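Local coordinates for protein serine-tRNA ligase (Naegleria fowleri, PDB 6BLJ) that probably charges tRNA(Ser) with serine in the cytoplasm through a seryl-adenylate made from ATP, as in other seryl-tRNA synthetases, and here binds AMP, at residues Q229-D234 against E469-Y474; P243-F248 against C307-C312; F249-Q254 against E274-Y279; L421-G426 against C438-S443. One frame throughout, in Å; residues are numbered along the deposited sequence. Where two conformers were deposited one is given.

Interaction 1: residues Q229-D234 against E469-Y474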
# COMPACT_ATOMS: atom_id res chain seq x y z
N GLN A 229 -16.63 3.64 -28.01
CA GLN A 229 -16.61 4.90 -27.27
C GLN A 229 -17.41 5.96 -28.01
O GLN A 229 -18.20 6.69 -27.40
CB GLN A 229 -15.17 5.36 -27.07
CG GLN A 229 -14.36 4.52 -26.11
CD GLN A 229 -12.89 4.82 -26.24
OE1 GLN A 229 -12.07 3.93 -26.45
NE2 GLN A 229 -12.55 6.10 -26.18
N ASN A 230 -17.17 6.09 -29.32
CA ASN A 230 -17.85 7.12 -30.11
C ASN A 230 -19.36 6.90 -30.12
O ASN A 230 -20.14 7.85 -29.99
CB ASN A 230 -17.28 7.08 -31.53
CG ASN A 230 -17.45 8.39 -32.28
OD1 ASN A 230 -16.58 8.79 -33.05
ND2 ASN A 230 -18.57 9.07 -32.06
N TYR A 231 -19.78 5.65 -30.32
CA TYR A 231 -21.21 5.33 -30.33
C TYR A 231 -21.82 5.55 -28.95
O TYR A 231 -22.90 6.15 -28.84
CB TYR A 231 -21.40 3.88 -30.79
CG TYR A 231 -22.81 3.34 -30.62
CD1 TYR A 231 -23.90 4.05 -31.09
CD2 TYR A 231 -23.05 2.12 -29.98
CE1 TYR A 231 -25.20 3.58 -30.93
CE2 TYR A 231 -24.35 1.63 -29.82
CZ TYR A 231 -25.42 2.37 -30.30
OH TYR A 231 -26.71 1.93 -30.16
N ALA A 232 -21.14 5.11 -27.90
CA ALA A 232 -21.67 5.28 -26.55
C ALA A 232 -21.92 6.74 -26.23
O ALA A 232 -22.97 7.10 -25.68
CB ALA A 232 -20.70 4.67 -25.53
N ILE A 233 -20.97 7.61 -26.57
CA ILE A 233 -21.13 9.03 -26.29
C ILE A 233 -22.27 9.62 -27.12
O ILE A 233 -23.09 10.40 -26.61
CB ILE A 233 -19.79 9.75 -26.52
CG1 ILE A 233 -18.84 9.38 -25.37
CG2 ILE A 233 -19.97 11.25 -26.60
CD1 ILE A 233 -17.40 9.52 -25.71
N ASP A 234 -22.36 9.25 -28.40
CA ASP A 234 -23.50 9.70 -29.21
C ASP A 234 -24.81 9.21 -28.63
O ASP A 234 -25.78 9.97 -28.50
CB ASP A 234 -23.35 9.22 -30.65
CG ASP A 234 -22.34 10.00 -31.42
OD1 ASP A 234 -21.87 11.03 -30.89
OD2 ASP A 234 -22.03 9.60 -32.57
N GLU A 469 -23.91 -4.69 -36.27
CA GLU A 469 -24.45 -3.78 -37.28
C GLU A 469 -24.32 -2.33 -36.85
O GLU A 469 -23.85 -1.48 -37.61
CB GLU A 469 -25.91 -4.12 -37.56
CG GLU A 469 -26.40 -3.56 -38.87
CD GLU A 469 -27.83 -3.96 -39.15
OE1 GLU A 469 -28.06 -5.13 -39.53
OE2 GLU A 469 -28.72 -3.10 -38.98
N VAL A 470 -24.70 -2.02 -35.60
CA VAL A 470 -24.73 -0.63 -35.16
C VAL A 470 -23.34 -0.02 -35.09
O VAL A 470 -23.21 1.21 -35.12
CB VAL A 470 -25.46 -0.51 -33.80
CG1 VAL A 470 -24.56 -0.96 -32.66
CG2 VAL A 470 -25.95 0.91 -33.57
N LEU A 471 -22.27 -0.82 -34.99
CA LEU A 471 -20.91 -0.27 -34.95
C LEU A 471 -20.29 -0.10 -36.33
O LEU A 471 -19.24 0.55 -36.44
CB LEU A 471 -19.97 -1.15 -34.08
CG LEU A 471 -20.19 -1.25 -32.57
CD1 LEU A 471 -19.15 -2.16 -31.87
CD2 LEU A 471 -20.18 0.14 -31.93
N GLN A 472 -20.88 -0.68 -37.38
CA GLN A 472 -20.24 -0.64 -38.70
C GLN A 472 -20.00 0.79 -39.20
O GLN A 472 -18.87 1.08 -39.64
CB GLN A 472 -21.05 -1.48 -39.68
CG GLN A 472 -21.06 -2.97 -39.30
CD GLN A 472 -21.90 -3.85 -40.23
OE1 GLN A 472 -22.36 -3.41 -41.27
NE2 GLN A 472 -22.11 -5.10 -39.83
N PRO A 473 -20.96 1.73 -39.13
CA PRO A 473 -20.65 3.10 -39.57
C PRO A 473 -19.56 3.77 -38.77
O PRO A 473 -18.85 4.63 -39.30
CB PRO A 473 -21.99 3.84 -39.41
CG PRO A 473 -23.02 2.77 -39.43
CD PRO A 473 -22.39 1.57 -38.79
N TYR A 474 -19.38 3.40 -37.50
CA TYR A 474 -18.34 3.99 -36.67
C TYR A 474 -16.96 3.41 -36.97
O TYR A 474 -15.98 3.85 -36.37
CB TYR A 474 -18.68 3.79 -35.20
CG TYR A 474 -19.87 4.59 -34.72
CD1 TYR A 474 -19.70 5.89 -34.25
CD2 TYR A 474 -21.15 4.05 -34.72
CE1 TYR A 474 -20.79 6.63 -33.81
CE2 TYR A 474 -22.24 4.79 -34.27
CZ TYR A 474 -22.04 6.08 -33.81
OH TYR A 474 -23.10 6.84 -33.37
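Y231 of helix 220-238 and Y474 of the loop after strand 464-466 carry the contact between them. The CB of Y231 lies over one face of the Y474 ring, 3.8 Å from its centroid and 15° off the normal, a CH-pi contact. The two rings meet obliquely, their planes 50° apart. A chi1 of 170° sends the Y231 ring away from its own backbone N and past the CE2 side of Y474 to V470, where V470 CG2 packs 3.6 Å from Y231 CZ and V470 CG1 lies against Y231 CE2. L471 adds a lighter touch, its CD2 4.0 Å from Y231 CD2. This apolar side is tight: F363 packs against the Y231 ring, and L367 lies against both V470 and L471. The other side, where the Y474 ring reaches N230 and D234, is looser and more polar. N230 ND2 stands at the ring edge, 3.7 Å from Y474 CE1, with its amide turned obliquely to the ring. D234, partly exposed, places OD2 near the ring plane and 3.1 Å from Y474 OH. The second subunit borders this side, where its N230 donates through ND2 to N230 OD1 and its R223 packs on D234. The chemistry is thus divided: the buried Y231 hydroxyl is satisfied by S366, whereas the polar groups around Y474 lie where the helix faces the partner subunit.

Interaction 2: residues P243-F248 against C307-C312; sequences PIYTPF and CGMSTC
I244 straddles G308 in the parallel pairing of strands 242-245 and 304-313, bonding the residue on either side of it. I244 N donates to C307 O at 2.9 Å, and M309 N donates to I244 O at 3.0 Å. A CA-H...O contact from P243 CA to C307 O, 3.3 Å, reinforces the first bond, and I244 CG2 rests on the bare backbone of G308. Past Y245 the two chains part, and F248 bridges back. Its ring lays one face over the backbone of T311, with F248 CZ 3.4 Å from T311 N, while F248 CE1 meets S310 CB at 3.5 Å. T246 points OG1 between its backbone N and carbonyl carbon (chi1 72°), where it bonds P247 O at 3.0 Å and also touches S310 CB. A second shell fixes these groups: E334 accepts from T311 OG1, and helix 220-238 packs on C307 and M309. In the second subunit, E334 and Q332 bond Y245 OH, and Q332 also holds F248 N and T246 O. The helix, the strand and P247 after it fit motif 1 of class II synthetases, the dimer-forming element, and strand 304-313 fits the start of motif 2. Two backbone hydrogen bonds therefore tie the dimer strand to a motif 2 strand, while the polar groups beyond them are shared with the partner subunit, so the same short segment is bonded both to the catalytic sheet and to the partner subunit.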
# COMPACT_ATOMS: atom_id res chain seq x y z
N PRO A 243 -21.77 15.02 -22.44
CA PRO A 243 -20.43 14.40 -22.46
C PRO A 243 -19.46 15.19 -21.60
O PRO A 243 -19.46 16.42 -21.61
CB PRO A 243 -20.03 14.45 -23.94
CG PRO A 243 -21.34 14.56 -24.70
CD PRO A 243 -22.25 15.35 -23.80
N ILE A 244 -18.63 14.48 -20.83
CA ILE A 244 -17.63 15.13 -20.00
C ILE A 244 -16.39 14.25 -19.91
O ILE A 244 -16.46 13.08 -19.52
CB ILE A 244 -18.18 15.51 -18.60
CG1 ILE A 244 -17.12 16.22 -17.76
CG2 ILE A 244 -18.77 14.30 -17.85
CD1 ILE A 244 -17.70 16.84 -16.45
N TYR A 245 -15.24 14.82 -20.26
CA TYR A 245 -13.94 14.17 -20.18
C TYR A 245 -13.24 14.70 -18.93
O TYR A 245 -13.25 15.91 -18.68
CB TYR A 245 -13.13 14.48 -21.45
CG TYR A 245 -11.68 14.08 -21.44
CD1 TYR A 245 -11.26 12.85 -21.95
CD2 TYR A 245 -10.71 14.96 -20.96
CE1 TYR A 245 -9.91 12.48 -21.95
CE2 TYR A 245 -9.35 14.60 -20.94
CZ TYR A 245 -8.95 13.37 -21.44
OH TYR A 245 -7.61 13.06 -21.44
N THR A 246 -12.66 13.81 -18.13
CA THR A 246 -12.22 14.14 -16.78
C THR A 246 -10.70 14.08 -16.61
O THR A 246 -10.00 13.46 -17.42
CB THR A 246 -12.85 13.17 -15.77
OG1 THR A 246 -12.24 11.87 -15.90
CG2 THR A 246 -14.34 13.02 -16.02
N PRO A 247 -10.15 14.71 -15.57
CA PRO A 247 -8.81 14.34 -15.11
C PRO A 247 -8.79 12.85 -14.82
O PRO A 247 -9.76 12.28 -14.34
CB PRO A 247 -8.61 15.15 -13.82
CG PRO A 247 -9.57 16.35 -13.97
CD PRO A 247 -10.76 15.75 -14.70
N PHE A 248 -7.66 12.22 -15.15
CA PHE A 248 -7.43 10.84 -14.75
C PHE A 248 -6.67 10.76 -13.42
O PHE A 248 -6.46 9.64 -12.93
CB PHE A 248 -6.64 10.07 -15.84
CG PHE A 248 -7.32 10.01 -17.22
CD1 PHE A 248 -8.61 10.49 -17.42
CD2 PHE A 248 -6.65 9.46 -18.31
CE1 PHE A 248 -9.22 10.44 -18.70
CE2 PHE A 248 -7.25 9.39 -19.59
CZ PHE A 248 -8.54 9.88 -19.78
N CYS A 307 -22.45 12.20 -19.32
CA CYS A 307 -21.91 11.05 -20.04
C CYS A 307 -20.40 11.11 -19.83
O CYS A 307 -19.69 11.78 -20.58
CB CYS A 307 -22.28 11.11 -21.55
SG CYS A 307 -21.34 9.94 -22.55
N GLY A 308 -19.91 10.43 -18.79
CA GLY A 308 -18.51 10.53 -18.43
C GLY A 308 -17.64 9.62 -19.28
O GLY A 308 -18.01 8.50 -19.61
N MET A 309 -16.44 10.11 -19.59
CA MET A 309 -15.51 9.39 -20.45
C MET A 309 -14.13 9.45 -19.82
O MET A 309 -13.65 10.54 -19.52
CB MET A 309 -15.50 10.06 -21.83
CG MET A 309 -14.46 9.56 -22.79
SD MET A 309 -14.44 10.66 -24.23
CE MET A 309 -13.25 9.77 -25.24
N SER A 310 -13.48 8.30 -19.67
CA SER A 310 -12.11 8.34 -19.15
C SER A 310 -11.47 6.98 -19.34
O SER A 310 -12.15 5.97 -19.52
CB SER A 310 -12.07 8.70 -17.65
OG SER A 310 -12.47 7.59 -16.84
N THR A 311 -10.14 6.97 -19.30
CA THR A 311 -9.46 5.73 -18.95
C THR A 311 -9.57 5.55 -17.44
O THR A 311 -9.68 6.53 -16.70
CB THR A 311 -8.00 5.76 -19.43
OG1 THR A 311 -8.01 5.88 -20.85
CG2 THR A 311 -7.24 4.46 -19.07
N CYS A 312 -9.61 4.29 -17.01
CA CYS A 312 -9.77 3.87 -15.63
C CYS A 312 -8.63 2.95 -15.26
O CYS A 312 -8.21 2.11 -16.06
CB CYS A 312 -11.09 3.12 -15.43
SG CYS A 312 -12.54 4.06 -15.98

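Interaction 3: residues F249-Q254 against E274-Y279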
# COMPACT_ATOMS: atom_id res chain seq x y z
N PHE A 249 -6.23 11.91 -12.88
CA PHE A 249 -5.62 12.12 -11.57
C PHE A 249 -6.61 12.77 -10.62
O PHE A 249 -7.32 13.70 -11.03
CB PHE A 249 -4.49 13.18 -11.55
CG PHE A 249 -3.35 12.94 -12.44
CD1 PHE A 249 -2.94 11.67 -12.76
CD2 PHE A 249 -2.63 14.03 -12.92
CE1 PHE A 249 -1.84 11.48 -13.57
CE2 PHE A 249 -1.54 13.85 -13.72
CZ PHE A 249 -1.15 12.57 -14.06
N MET A 250 -6.53 12.45 -9.33
CA MET A 250 -7.22 13.25 -8.32
C MET A 250 -6.30 13.43 -7.12
O MET A 250 -5.57 12.51 -6.76
CB MET A 250 -8.53 12.59 -7.89
CG MET A 250 -9.64 12.68 -8.91
SD MET A 250 -11.13 11.85 -8.33
CE MET A 250 -11.67 12.94 -7.00
N THR A 251 -6.34 14.60 -6.50
CA THR A 251 -5.59 14.74 -5.26
C THR A 251 -6.19 13.81 -4.21
O THR A 251 -7.37 13.44 -4.27
CB THR A 251 -5.60 16.18 -4.74
OG1 THR A 251 -6.89 16.49 -4.22
CG2 THR A 251 -5.28 17.17 -5.87
N LYS A 252 -5.36 13.41 -3.25
CA LYS A 252 -5.82 12.47 -2.24
C LYS A 252 -6.95 13.05 -1.41
O LYS A 252 -7.92 12.35 -1.10
CB LYS A 252 -4.63 12.02 -1.37
CG LYS A 252 -3.60 11.23 -2.20
CD LYS A 252 -2.83 10.19 -1.39
CE LYS A 252 -2.03 9.28 -2.32
NZ LYS A 252 -1.07 8.40 -1.61
N GLU A 253 -6.88 14.34 -1.07
CA GLU A 253 -7.97 14.88 -0.28
C GLU A 253 -9.27 14.92 -1.07
O GLU A 253 -10.34 14.75 -0.48
CB GLU A 253 -7.60 16.26 0.27
CG GLU A 253 -6.54 16.21 1.39
CD GLU A 253 -6.88 15.22 2.51
OE1 GLU A 253 -8.02 15.24 3.03
OE2 GLU A 253 -6.01 14.40 2.87
N GLN A 254 -9.20 15.08 -2.39
CA GLN A 254 -10.41 15.02 -3.20
C GLN A 254 -10.92 13.59 -3.29
O GLN A 254 -12.13 13.34 -3.16
CB GLN A 254 -10.11 15.60 -4.59
CG GLN A 254 -9.81 17.10 -4.57
CD GLN A 254 -11.06 17.94 -4.49
OE1 GLN A 254 -11.96 17.78 -5.32
NE2 GLN A 254 -11.12 18.85 -3.52
N GLU A 274 4.76 15.58 -9.40
CA GLU A 274 4.41 16.99 -9.64
C GLU A 274 3.34 17.41 -8.64
O GLU A 274 2.29 16.77 -8.57
CB GLU A 274 3.90 17.22 -11.06
CG GLU A 274 4.03 18.70 -11.54
CD GLU A 274 2.89 19.60 -11.06
OE1 GLU A 274 1.81 19.09 -10.71
OE2 GLU A 274 3.06 20.84 -11.09
N GLY A 275 3.61 18.48 -7.89
CA GLY A 275 2.64 18.92 -6.90
C GLY A 275 2.35 17.84 -5.87
O GLY A 275 3.20 17.00 -5.54
N GLU A 276 1.12 17.85 -5.37
CA GLU A 276 0.70 16.88 -4.36
C GLU A 276 0.61 15.48 -4.95
O GLU A 276 0.28 15.31 -6.13
CB GLU A 276 -0.69 17.23 -3.81
CG GLU A 276 -0.83 18.52 -3.04
CD GLU A 276 -2.30 18.82 -2.75
OE1 GLU A 276 -2.86 19.75 -3.36
OE2 GLU A 276 -2.90 18.08 -1.93
N ASP A 277 0.87 14.47 -4.12
CA ASP A 277 0.62 13.09 -4.51
C ASP A 277 -0.84 12.91 -4.91
O ASP A 277 -1.75 13.50 -4.32
CB ASP A 277 0.98 12.12 -3.39
CG ASP A 277 2.47 12.04 -3.16
OD1 ASP A 277 3.21 12.74 -3.88
OD2 ASP A 277 2.91 11.27 -2.28
N LYS A 278 -1.07 12.08 -5.91
CA LYS A 278 -2.41 11.93 -6.44
C LYS A 278 -2.72 10.44 -6.57
O LYS A 278 -1.85 9.59 -6.39
CB LYS A 278 -2.51 12.62 -7.80
CG LYS A 278 -2.25 14.12 -7.73
CD LYS A 278 -2.26 14.68 -9.14
CE LYS A 278 -1.58 16.02 -9.19
NZ LYS A 278 -0.11 15.89 -8.97
N TYR A 279 -3.97 10.14 -6.89
CA TYR A 279 -4.39 8.80 -7.24
C TYR A 279 -4.85 8.78 -8.69
O TYR A 279 -5.52 9.71 -9.13
CB TYR A 279 -5.57 8.29 -6.38
CG TYR A 279 -5.30 8.01 -4.92
CD1 TYR A 279 -4.50 6.95 -4.53
CD2 TYR A 279 -5.93 8.75 -3.92
CE1 TYR A 279 -4.28 6.67 -3.19
CE2 TYR A 279 -5.72 8.47 -2.57
CZ TYR A 279 -4.90 7.43 -2.22
OH TYR A 279 -4.68 7.17 -0.89
O HOH W 1 -4.55 16.17 -1.26
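M250 and Y279 form an antiparallel hydrogen-bonded pair, M250 N to Y279 O and Y279 N to M250 O both at 2.9 Å, and T251 faces K278 as the adjoining non-hydrogen-bonded pair. Immediately afterwards segment 249-254 turns into a helix: T251 is its N-cap, with OG1 accepting from Q254 N. K252, in the first turn, runs its extended chain across the Y279 ring, CE standing 3.7 Å from the centroid and 22° off the normal in a CH-pi contact. K278 leaves in another direction, with CD 3.6 Å from F249 CB. Its chain then bends at chi4, 69°, and NZ donates to E276 O at 2.9 Å, closing the loop back on itself. On the solvent side a water accepts from E253 N and donates to E276 OE2 at 2.6 Å, joining the helix start to the loop. The pair belongs to a small antiparallel sheet in which strand 278-280 lies between 249-251 and 270-272. M250 packs on helix 285-290, the Y279 ring meets F264 of helix 263-266, and F249 reaches Y269 of the second subunit.

Interaction 4: residues L421-G426 against C438-S443; sequences LEVKYG and CHMLNS
V423 and M440 make the apolar centre, V423 CG2 lying 4.0 Å from M440 CE where the two side chains cross at about a right angle. The extended M440 chain, straight at chi2 and chi3, carries its sulfur and methyl back to the end of helix 416-421. There L421 CD1 approaches M440 SD at 4.5 Å, while F339 of strand 332-342 also packs on M440. Nearer the turn, C438 takes over: its SG sits 4.3 Å from V423 CG1 and 4.1 Å from Y425 CB, and K424 O lies 3.6 Å from the same sulfur. One backbone bond crosses the contact, C438 N to V423 O at 3.1 Å and nearly straight at 168°. Beyond it the chain becomes polar. E422 ends helix 416-421 in a Schellman motif, its positive phi sending the chain off toward the strand, and on the outer side K424 NZ and E422 OE1 form a long salt bridge of 3.9 Å. Y425 turns its ring away to bond E299 through OH, and T418 bonds C438 O. Strand 424-425 pairs with strand 436-447 as a beta hairpin and with 296-297 in parallel, at one margin of the large mixed sheet. Strand 436-447 followed by helix 448-458 has the strand-helix form of motif 3 in class II synthetases, and the contact lies at the start of that strand.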
# COMPACT_ATOMS: atom_id res chain seq x y z
N LEU A 421 -19.86 15.57 0.14
CA LEU A 421 -19.41 16.56 -0.82
C LEU A 421 -20.15 17.89 -0.69
O LEU A 421 -19.83 18.84 -1.41
CB LEU A 421 -19.58 16.01 -2.25
CG LEU A 421 -18.64 14.89 -2.70
CD1 LEU A 421 -19.20 14.17 -3.91
CD2 LEU A 421 -17.28 15.48 -3.02
N GLU A 422 -21.13 17.96 0.21
CA GLU A 422 -21.96 19.16 0.42
C GLU A 422 -22.62 19.62 -0.87
O GLU A 422 -22.61 20.81 -1.22
CB GLU A 422 -21.14 20.28 1.06
CG GLU A 422 -20.62 19.93 2.45
CD GLU A 422 -19.98 21.11 3.15
OE1 GLU A 422 -20.67 22.15 3.30
OE2 GLU A 422 -18.80 21.02 3.53
N VAL A 423 -23.24 18.68 -1.59
CA VAL A 423 -24.01 19.01 -2.79
C VAL A 423 -25.44 19.24 -2.31
O VAL A 423 -26.23 18.30 -2.17
CB VAL A 423 -23.92 17.93 -3.86
CG1 VAL A 423 -24.57 18.41 -5.15
CG2 VAL A 423 -22.46 17.53 -4.09
N LYS A 424 -25.77 20.50 -2.05
CA LYS A 424 -26.99 20.87 -1.35
C LYS A 424 -28.16 21.07 -2.31
O LYS A 424 -27.99 21.42 -3.48
CB LYS A 424 -26.76 22.15 -0.53
CG LYS A 424 -25.77 21.94 0.62
CD LYS A 424 -25.40 23.24 1.31
CE LYS A 424 -24.18 23.05 2.21
NZ LYS A 424 -24.00 24.16 3.19
N TYR A 425 -29.36 20.84 -1.78
CA TYR A 425 -30.61 20.99 -2.53
C TYR A 425 -31.32 22.28 -2.13
O TYR A 425 -31.49 22.54 -0.94
CB TYR A 425 -31.52 19.79 -2.30
CG TYR A 425 -32.90 19.95 -2.91
CD1 TYR A 425 -33.06 19.99 -4.29
CD2 TYR A 425 -34.03 20.08 -2.11
CE1 TYR A 425 -34.32 20.13 -4.86
CE2 TYR A 425 -35.29 20.22 -2.66
CZ TYR A 425 -35.42 20.25 -4.04
OH TYR A 425 -36.66 20.40 -4.62
N GLY A 426 -31.68 23.09 -3.12
CA GLY A 426 -32.34 24.36 -2.88
C GLY A 426 -31.38 25.52 -2.74
O GLY A 426 -30.61 25.58 -1.78
N CYS A 438 -28.91 16.80 -2.42
CA CYS A 438 -29.30 16.11 -3.65
C CYS A 438 -29.03 14.61 -3.53
O CYS A 438 -28.40 14.14 -2.58
CB CYS A 438 -28.54 16.68 -4.85
SG CYS A 438 -28.89 18.43 -5.19
N HIS A 439 -29.51 13.86 -4.52
CA HIS A 439 -29.15 12.46 -4.68
C HIS A 439 -28.21 12.30 -5.87
O HIS A 439 -28.29 13.07 -6.83
CB HIS A 439 -30.38 11.57 -4.91
CG HIS A 439 -31.29 11.47 -3.72
ND1 HIS A 439 -32.30 10.53 -3.65
CD2 HIS A 439 -31.34 12.17 -2.57
CE1 HIS A 439 -32.94 10.68 -2.50
NE2 HIS A 439 -32.37 11.67 -1.83
N MET A 440 -27.35 11.28 -5.80
CA MET A 440 -26.44 10.95 -6.88
C MET A 440 -26.54 9.48 -7.24
O MET A 440 -26.63 8.61 -6.36
CB MET A 440 -24.98 11.28 -6.51
CG MET A 440 -24.54 12.71 -6.78
SD MET A 440 -22.85 12.97 -6.19
CE MET A 440 -22.56 14.60 -6.87
N LEU A 441 -26.48 9.20 -8.54
CA LEU A 441 -26.50 7.85 -9.09
C LEU A 441 -25.40 7.70 -10.13
O LEU A 441 -24.98 8.68 -10.76
CB LEU A 441 -27.85 7.53 -9.78
CG LEU A 441 -29.13 7.73 -8.96
CD1 LEU A 441 -29.68 9.13 -9.19
CD2 LEU A 441 -30.14 6.65 -9.33
N ASN A 442 -24.95 6.46 -10.33
CA ASN A 442 -24.04 6.17 -11.42
C ASN A 442 -24.35 4.80 -12.00
O ASN A 442 -24.84 3.91 -11.31
CB ASN A 442 -22.57 6.20 -10.98
CG ASN A 442 -22.21 5.05 -10.06
OD1 ASN A 442 -22.44 5.12 -8.86
ND2 ASN A 442 -21.66 3.99 -10.62
N SER A 443 -24.06 4.65 -13.29
CA SER A 443 -24.21 3.38 -13.99
C SER A 443 -23.24 3.31 -15.15
O SER A 443 -23.20 4.23 -15.98
CB SER A 443 -25.64 3.18 -14.51
OG SER A 443 -25.72 1.93 -15.19

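Interactions 1 and 2 touch directly: helix 220-238 leads into strand 242-245, and I233 CD1 lies 3.5 Å from M309 SD. Interaction 3 continues the same chain, its first segment adjoining 243-248, although the centres of 2 and 3 are about 17 Å apart. All three border the second subunit; interaction 4 does not. Interactions 2 and 4 belong to the same mixed sheet, with centres about 19 Å apart. From interaction 2 the T311 side chain is about 10 Å from the AMP, and from interaction 3 that of M250 is about 13 Å away. Beyond interaction 4, strand 436-447 supplies T444 and A447 to the AMP pocket, and R450 follows on the next helix.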